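Local coordinates for UBX domain-containing protein 7 (Homo sapiens, PDB 5X3P), which links a subset of neddylated cullin-RING ubiquitin ligases to the segregase VCP/p97 as a ubiquitin-binding adapter, contacting p97 through its UBX domain, at residues A[46-51]-A[75-80]; A[21-26]-A[64-69]. The protein carries 1 engineered substitution. All coordinates share one frame; numbering follows the deposited sequence.

Contact 1 (46-51 with 75-80) pairs two neighbouring strands of the mixed sheet, and half of its touching residues are buried; contact 2 (21-26 with 64-69) lies at the surface, where the end of strand 18-24 meets the short helix 66-69. Their centres are 15 Å apart, on opposite sides of the chain's centre, yet both reach the same sheet, and helix 66-69 leads along the chain into strand 74-81. The chemistry follows the setting. Five backbone hydrogen bonds and 636 Å² of buried surface join the strands of contact 1, whereas contact 2 buries 349 Å² and has one backbone bond across it, beside a selenomethionine packed on a leucine.

Contact 1 of 2, residues A[46-51]-A[75-80]; sequences FELLTN and ETVFVQ
The Phe78 ring receives Asn51 at its edge: Asn51 CB comes to 3.4 Å from Phe78 CE2, with Asn51 CG in the ring plane and the amide turned 83° from it. Leu49 O also lies near that plane. The Phe46 ring is met edge-on by Gln80 O, while Tyr41 packs against it edge-to-face. At Gln80 the amide lies across the branched end of Leu49, both methyls touching it; Leu49 CD1 lies 3.5 Å from Gln80 OE1. The Gln80 chain runs extended beyond CG (chi2 -178°), which carries the amide that far. On the opposite face from Leu49, Phe78 and Gln80, Leu48 CB meets Val77 CG1 at 3.6 Å, and Leu48 and Val79 lie side by side against helix 29-38, both touching Val36. The backbones are joined by paired bonds at Glu47/Gln80 and Leu49/Phe78, the shortest being Phe78 N to Leu49 O at 2.7 Å, and by Asn51 N to Thr76 O at 2.9 Å. At that end a water bridges Glu75 OE1 and Thr76 N, accepting from the latter; Arg55 forms a salt bridge with Glu75 OE2. The 149° between strand directions and the alternating hydrogen-bonded and non-hydrogen-bonded pairs define a twisted antiparallel pair within the ubiquitin-like beta-grasp fold of the UBX domain.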
ATOM      1  N   PHE A  46       0.256 -11.083   5.037  1.00 21.29           N
ATOM      2  CA  PHE A  46       0.519 -10.400   3.757  1.00 18.60           C
ATOM      3  C   PHE A  46       1.303  -9.104   3.939  1.00 20.64           C
ATOM      4  O   PHE A  46       1.228  -8.466   4.993  1.00 22.12           O
ATOM      5  CB  PHE A  46      -0.789 -10.101   3.018  1.00 19.88           C
ATOM      6  CG  PHE A  46      -1.569 -11.334   2.661  1.00 19.77           C
ATOM      7  CD1 PHE A  46      -2.488 -11.873   3.556  1.00 15.74           C
ATOM      8  CD2 PHE A  46      -1.361 -11.972   1.447  1.00 16.87           C
ATOM      9  CE1 PHE A  46      -3.198 -13.036   3.238  1.00 22.44           C
ATOM     10  CE2 PHE A  46      -2.053 -13.139   1.119  1.00 21.34           C
ATOM     11  CZ  PHE A  46      -2.979 -13.673   2.009  1.00 24.18           C
ATOM     12  N   GLU A  47       2.063  -8.720   2.914  1.00 15.61           N
ATOM     13  CA  GLU A  47       2.831  -7.473   2.955  1.00 15.39           C
ATOM     14  C   GLU A  47       2.572  -6.734   1.649  1.00 15.03           C
ATOM     15  O   GLU A  47       2.024  -7.319   0.693  1.00 15.06           O
ATOM     16  CB  GLU A  47       4.319  -7.754   3.110  1.00 15.96           C
ATOM     17  CG  GLU A  47       4.931  -8.633   2.000  1.00 16.47           C
ATOM     18  CD  GLU A  47       6.405  -8.880   2.233  1.00 20.69           C
ATOM     19  OE1 GLU A  47       7.111  -7.911   2.574  1.00 20.52           O
ATOM     20  OE2 GLU A  47       6.859 -10.034   2.099  1.00 24.02           O
ATOM     21  N   LEU A  48       2.932  -5.460   1.593  1.00 14.72           N
ATOM     22  CA  LEU A  48       2.657  -4.673   0.401  1.00 14.38           C
ATOM     23  C   LEU A  48       3.993  -4.348  -0.261  1.00 14.67           C
ATOM     24  O   LEU A  48       4.976  -4.061   0.423  1.00 15.46           O
ATOM     25  CB  LEU A  48       1.891  -3.393   0.767  1.00 16.43           C
ATOM     26  CG  LEU A  48       0.684  -3.665   1.671  1.00 19.45           C
ATOM     27  CD1 LEU A  48       0.099  -2.371   2.220  1.00 21.93           C
ATOM     28  CD2 LEU A  48      -0.370  -4.442   0.909  1.00 15.82           C
ATOM     29  N   LEU A  49       4.034  -4.424  -1.587  1.00 15.24           N
ATOM     30  CA  LEU A  49       5.228  -4.073  -2.353  1.00 18.07           C
ATOM     31  C   LEU A  49       4.796  -3.145  -3.463  1.00 15.36           C
ATOM     32  O   LEU A  49       3.825  -3.440  -4.143  1.00 16.06           O
ATOM     33  CB  LEU A  49       5.873  -5.313  -2.968  1.00 18.75           C
ATOM     34  CG  LEU A  49       6.843  -6.094  -2.083  1.00 30.49           C
ATOM     35  CD1 LEU A  49       6.089  -7.046  -1.173  1.00 36.88           C
ATOM     36  CD2 LEU A  49       7.881  -6.849  -2.919  1.00 29.16           C
ATOM     37  N   THR A  50       5.491  -2.024  -3.652  1.00 15.22           N
ATOM     38  CA  THR A  50       5.161  -1.150  -4.780  1.00 23.05           C
ATOM     39  C   THR A  50       5.931  -1.624  -5.989  1.00 21.88           C
ATOM     40  O   THR A  50       7.029  -2.160  -5.846  1.00 19.14           O
ATOM     41  CB  THR A  50       5.486   0.339  -4.512  1.00 21.61           C
ATOM     42  OG1 THR A  50       6.887   0.476  -4.222  1.00 15.12           O
ATOM     43  CG2 THR A  50       4.638   0.874  -3.357  1.00 19.25           C
ATOM     44  N   ASN A  51       5.379  -1.410  -7.181  1.00 28.73           N
ATOM     45  CA  ASN A  51       6.047  -1.885  -8.398  1.00 31.39           C
ATOM     46  C   ASN A  51       7.273  -1.059  -8.814  1.00 27.35           C
ATOM     47  O   ASN A  51       8.390  -1.573  -8.890  1.00 24.02           O
ATOM     48  CB  ASN A  51       5.073  -1.971  -9.576  1.00 29.72           C
ATOM     49  CG  ASN A  51       5.666  -2.733 -10.758  1.00 29.28           C
ATOM     50  OD1 ASN A  51       6.421  -3.688 -10.574  1.00 28.97           O
ATOM     51  ND2 ASN A  51       5.351  -2.294 -11.969  1.00 34.16           N
ATOM     52  N   GLU A  75       0.859   4.900  -7.725  1.00 12.28           N
ATOM     53  CA  GLU A  75       1.594   3.686  -7.378  1.00 12.54           C
ATOM     54  C   GLU A  75       0.780   2.462  -7.674  1.00 14.22           C
ATOM     55  O   GLU A  75      -0.452   2.480  -7.563  1.00 14.89           O
ATOM     56  CB  GLU A  75       1.925   3.673  -5.881  1.00 12.33           C
ATOM     57  CG  GLU A  75       2.832   4.787  -5.439  1.00 15.16           C
ATOM     58  CD  GLU A  75       4.290   4.476  -5.738  1.00 22.79           C
ATOM     59  OE1 GLU A  75       4.584   3.341  -6.177  1.00 21.85           O
ATOM     60  OE2 GLU A  75       5.171   5.342  -5.507  1.00 14.18           O
ATOM     61  N   THR A  76       1.474   1.384  -8.027  1.00 12.82           N
ATOM     62  CA  THR A  76       0.852   0.077  -8.119  1.00 12.86           C
ATOM     63  C   THR A  76       1.367  -0.747  -6.935  1.00 15.54           C
ATOM     64  O   THR A  76       2.588  -0.892  -6.751  1.00 14.50           O
ATOM     65  CB  THR A  76       1.219  -0.617  -9.436  1.00 15.12           C
ATOM     66  OG1 THR A  76       0.643   0.098 -10.537  1.00 19.70           O
ATOM     67  CG2 THR A  76       0.698  -2.048  -9.447  1.00 16.11           C
ATOM     68  N   VAL A  77       0.447  -1.257  -6.113  1.00 12.96           N
ATOM     69  CA  VAL A  77       0.833  -1.960  -4.895  1.00 13.19           C
ATOM     70  C   VAL A  77       0.419  -3.422  -5.019  1.00 14.09           C
ATOM     71  O   VAL A  77      -0.775  -3.723  -5.162  1.00 13.76           O
ATOM     72  CB  VAL A  77       0.162  -1.358  -3.644  1.00 12.83           C
ATOM     73  CG1 VAL A  77       0.642  -2.092  -2.382  1.00 15.38           C
ATOM     74  CG2 VAL A  77       0.473   0.135  -3.515  1.00 12.56           C
ATOM     75  N   PHE A  78       1.401  -4.320  -4.964  1.00 14.34           N
ATOM     76  CA  PHE A  78       1.122  -5.753  -4.947  1.00 15.75           C
ATOM     77  C   PHE A  78       0.930  -6.250  -3.524  1.00 22.42           C
ATOM     78  O   PHE A  78       1.753  -5.990  -2.652  1.00 18.35           O
ATOM     79  CB  PHE A  78       2.261  -6.512  -5.609  1.00 17.76           C
ATOM     80  CG  PHE A  78       2.411  -6.192  -7.055  1.00 22.89           C
ATOM     81  CD1 PHE A  78       1.617  -6.832  -7.997  1.00 22.39           C
ATOM     82  CD2 PHE A  78       3.318  -5.226  -7.484  1.00 26.16           C
ATOM     83  CE1 PHE A  78       1.732  -6.526  -9.349  1.00 24.68           C
ATOM     84  CE2 PHE A  78       3.436  -4.914  -8.841  1.00 26.73           C
ATOM     85  CZ  PHE A  78       2.645  -5.562  -9.769  1.00 24.19           C
ATOM     86  N   VAL A  79      -0.162  -6.964  -3.296  1.00 21.22           N
ATOM     87  CA  VAL A  79      -0.374  -7.629  -2.023  1.00 22.10           C
ATOM     88  C   VAL A  79       0.211  -9.039  -2.147  1.00 22.13           C
ATOM     89  O   VAL A  79      -0.253  -9.838  -2.959  1.00 23.56           O
ATOM     90  CB  VAL A  79      -1.877  -7.668  -1.664  1.00 17.89           C
ATOM     91  CG1 VAL A  79      -2.099  -8.304  -0.305  1.00 17.13           C
ATOM     92  CG2 VAL A  79      -2.451  -6.268  -1.688  1.00 15.26           C
ATOM     93  N   GLN A  80       1.250  -9.328  -1.361  1.00 15.61           N
ATOM     94  CA  GLN A  80       1.956 -10.611  -1.438  1.00 19.09           C
ATOM     95  C   GLN A  80       1.836 -11.342  -0.126  1.00 20.63           C
ATOM     96  O   GLN A  80       1.764 -10.717   0.929  1.00 17.94           O
ATOM     97  CB  GLN A  80       3.443 -10.393  -1.692  1.00 23.54           C
ATOM     98  CG  GLN A  80       3.804 -10.009  -3.093  1.00 34.83           C
ATOM     99  CD  GLN A  80       5.298  -9.873  -3.264  1.00 41.60           C
ATOM    100  OE1 GLN A  80       6.081 -10.300  -2.408  1.00 41.24           O
ATOM    101  NE2 GLN A  80       5.706  -9.273  -4.373  1.00 48.83           N
TER
HETATM  102  O   HOH W   1       4.220   1.565  -8.185  1.00 16.57           O

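Contact 2 of 2, residues A[21-26]-A[64-69]; sequences ITLPEQ and ITMQEA. Engineered in segment 64-69: Met66 (natural residue Leu).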
ATOM      1  N   ILE A  21      -7.887   2.980  -5.263  1.00 11.64           N
ATOM      2  CA  ILE A  21      -8.280   3.886  -4.190  1.00 12.33           C
ATOM      3  C   ILE A  21      -7.376   5.104  -4.218  1.00 14.00           C
ATOM      4  O   ILE A  21      -6.277   5.036  -4.772  1.00 13.54           O
ATOM      5  CB  ILE A  21      -8.160   3.222  -2.808  1.00 14.55           C
ATOM      6  CG1 ILE A  21      -6.688   2.918  -2.478  1.00 20.95           C
ATOM      7  CG2 ILE A  21      -9.028   1.975  -2.730  1.00 18.92           C
ATOM      8  CD1 ILE A  21      -6.455   2.375  -1.057  1.00 23.81           C
ATOM      9  N   THR A  22      -7.820   6.215  -3.620  1.00 10.63           N
ATOM     10  CA  THR A  22      -6.954   7.382  -3.484  1.00 13.70           C
ATOM     11  C   THR A  22      -6.815   7.752  -2.016  1.00 10.63           C
ATOM     12  O   THR A  22      -7.814   7.860  -1.315  1.00 13.12           O
ATOM     13  CB  THR A  22      -7.545   8.590  -4.231  1.00 18.82           C
ATOM     14  OG1 THR A  22      -7.482   8.342  -5.633  1.00 17.36           O
ATOM     15  CG2 THR A  22      -6.777   9.880  -3.907  1.00 19.16           C
ATOM     16  N   LEU A  23      -5.589   7.960  -1.548  1.00 11.42           N
ATOM     17  CA  LEU A  23      -5.382   8.450  -0.186  1.00 14.74           C
ATOM     18  C   LEU A  23      -4.663   9.794  -0.217  1.00 18.64           C
ATOM     19  O   LEU A  23      -3.779  10.005  -1.049  1.00 19.50           O
ATOM     20  CB  LEU A  23      -4.594   7.433   0.656  1.00 14.20           C
ATOM     21  CG  LEU A  23      -5.328   6.108   0.910  1.00 18.70           C
ATOM     22  CD1 LEU A  23      -4.419   5.060   1.539  1.00 21.94           C
ATOM     23  CD2 LEU A  23      -6.545   6.314   1.806  1.00 18.80           C
ATOM     24  N   PRO A  24      -5.032  10.715   0.695  1.00 15.10           N
ATOM     25  CA  PRO A  24      -4.304  11.991   0.764  1.00 16.21           C
ATOM     26  C   PRO A  24      -2.829  11.708   1.053  1.00 15.52           C
ATOM     27  O   PRO A  24      -2.529  10.696   1.711  1.00 14.85           O
ATOM     28  CB  PRO A  24      -4.947  12.706   1.968  1.00 21.54           C
ATOM     29  CG  PRO A  24      -6.305  12.050   2.130  1.00 25.56           C
ATOM     30  CD  PRO A  24      -6.109  10.617   1.700  1.00 23.01           C
ATOM     31  N   GLU A  25      -1.928  12.559   0.571  1.00 17.31           N
ATOM     32  CA  GLU A  25      -0.494  12.318   0.719  1.00 21.47           C
ATOM     33  C   GLU A  25      -0.099  12.271   2.187  1.00 24.18           C
ATOM     34  O   GLU A  25       0.892  11.619   2.547  1.00 18.36           O
ATOM     35  CB  GLU A  25       0.303  13.423   0.024  1.00 24.05           C
ATOM     36  CG  GLU A  25       1.515  12.926  -0.716  1.00 30.18           C
ATOM     37  CD  GLU A  25       2.330  14.052  -1.338  1.00 35.09           C
ATOM     38  OE1 GLU A  25       2.345  15.177  -0.780  1.00 28.13           O
ATOM     39  OE2 GLU A  25       2.953  13.800  -2.392  1.00 42.14           O
ATOM     40  N   GLN A  26      -0.872  12.963   3.031  1.00 21.47           N
ATOM     41  CA  GLN A  26      -0.597  13.011   4.472  1.00 23.88           C
ATOM     42  C   GLN A  26      -1.207  11.824   5.226  1.00 24.54           C
ATOM     43  O   GLN A  26      -1.027  11.692   6.435  1.00 22.71           O
ATOM     44  CB  GLN A  26      -1.080  14.333   5.078  1.00 25.18           C
ATOM     45  CG  GLN A  26      -0.334  15.563   4.544  1.00 25.70           C
ATOM     46  CD  GLN A  26       1.174  15.436   4.671  1.00 30.86           C
ATOM     47  OE1 GLN A  26       1.913  15.623   3.701  1.00 33.69           O
ATOM     48  NE2 GLN A  26       1.639  15.127   5.870  1.00 36.90           N
ATOM     49  N   ILE A  64       4.287   6.361   9.528  1.00 23.00           N
ATOM     50  CA  ILE A  64       4.714   7.469   8.664  1.00 24.40           C
ATOM     51  C   ILE A  64       3.703   7.690   7.536  1.00 25.53           C
ATOM     52  O   ILE A  64       2.917   6.806   7.214  1.00 18.57           O
ATOM     53  CB  ILE A  64       6.130   7.274   8.079  1.00 23.10           C
ATOM     54  CG1 ILE A  64       6.139   6.216   6.965  1.00 18.84           C
ATOM     55  CG2 ILE A  64       7.117   6.922   9.195  1.00 32.79           C
ATOM     56  CD1 ILE A  64       7.514   6.003   6.354  1.00 19.70           C
ATOM     57  N   THR A  65       3.738   8.873   6.932  1.00 24.57           N
ATOM     58  CA  THR A  65       2.763   9.231   5.916  1.00 18.33           C
ATOM     59  C   THR A  65       3.242   8.759   4.568  1.00 13.21           C
ATOM     60  O   THR A  65       4.416   8.428   4.417  1.00 17.09           O
ATOM     61  CB  THR A  65       2.585  10.751   5.822  1.00 19.16           C
ATOM     62  OG1 THR A  65       3.819  11.326   5.387  1.00 12.95           O
ATOM     63  CG2 THR A  65       2.173  11.348   7.170  1.00 24.66           C
HETATM   64  N   MSE A  66       2.337   8.763   3.587  1.00 16.59           N
HETATM   65  CA  MSE A  66       2.674   8.413   2.209  1.00 18.13           C
HETATM   66  C   MSE A  66       3.819   9.284   1.707  1.00 17.04           C
HETATM   67  O   MSE A  66       4.729   8.808   1.010  1.00 15.02           O
HETATM   68  CB  MSE A  66       1.464   8.639   1.295  1.00 18.70           C
HETATM   69  CG  MSE A  66       0.157   8.181   1.872  1.00 22.87           C
HETATM   70 SE   MSE A  66      -0.026   6.239   1.753  0.96 45.91          SE
HETATM   71  CE  MSE A  66      -1.484   6.086   3.018  1.00 60.52           C
ATOM     72  N   GLN A  67       3.757  10.573   2.040  1.00 14.22           N
ATOM     73  CA  GLN A  67       4.804  11.514   1.642  1.00 13.75           C
ATOM     74  C   GLN A  67       6.122  11.181   2.334  1.00 16.33           C
ATOM     75  O   GLN A  67       7.182  11.189   1.695  1.00 18.39           O
ATOM     76  CB  GLN A  67       4.398  12.971   1.941  1.00 18.01           C
ATOM     77  CG  GLN A  67       5.471  14.007   1.596  1.00 25.14           C
ATOM     78  CD  GLN A  67       5.066  15.449   1.941  1.00 34.72           C
ATOM     79  OE1 GLN A  67       3.889  15.796   1.937  1.00 42.94           O
ATOM     80  NE2 GLN A  67       6.051  16.287   2.241  1.00 34.77           N
ATOM     81  N   GLU A  68       6.066  10.886   3.637  1.00 14.38           N
ATOM     82  CA  GLU A  68       7.283  10.496   4.361  1.00 17.89           C
ATOM     83  C   GLU A  68       7.850   9.174   3.822  1.00 21.01           C
ATOM     84  O   GLU A  68       9.066   8.967   3.798  1.00 24.98           O
ATOM     85  CB  GLU A  68       7.015  10.408   5.869  1.00 20.10           C
ATOM     86  CG  GLU A  68       7.013  11.769   6.581  1.00 20.65           C
ATOM     87  CD  GLU A  68       6.225  11.729   7.866  1.00 20.69           C
ATOM     88  OE1 GLU A  68       5.529  10.715   8.082  1.00 18.59           O
ATOM     89  OE2 GLU A  68       6.288  12.700   8.658  1.00 23.68           O
ATOM     90  N   ALA A  69       6.965   8.289   3.374  1.00 19.96           N
ATOM     91  CA  ALA A  69       7.381   7.001   2.796  1.00 16.82           C
ATOM     92  C   ALA A  69       8.017   7.190   1.418  1.00 22.59           C
ATOM     93  O   ALA A  69       8.678   6.286   0.892  1.00 25.56           O
ATOM     94  CB  ALA A  69       6.201   6.050   2.722  1.00 13.45           C
TER
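A bend at chi2 of the engineered selenomethionine Met66 (-77°), with CG anti to the carbonyl carbon, brings its methyl to Leu23. The two side chains meet at an oblique angle, and Met66 CE lies 3.4 Å from Leu23 CD1, a close approach for two methyl carbons. Leu29 and Leu32 of helix 29-38 touch Met66 and Leu23 respectively, so this apolar meeting borders that helix. Nearer the surface, Glu25 O accepts from Gln67 N at 3.1 Å; the N-H...O angle of 147° is bent, and the donor stands somewhat out of the carbonyl plane. Met66 CB also approaches Glu25 O, to 3.3 Å. Next along the chain, Thr65 presents its methyl CG2 to Gln26 O at 3.3 Å. The hydroxyl of Thr65 instead turns to its own helix, with OG1 placed between the backbone N and the carbonyl carbon (chi1 64°), where it accepts from Glu68 N at 2.9 Å. In return, Thr65 N donates to Glu68 OE1 at 2.8 Å, from the anti side and tilted out of the carboxylate plane. These reciprocal bonds make a capping box at the start of helix 66-69, the short helix preceding the last strand of the ubiquitin-like beta-grasp fold.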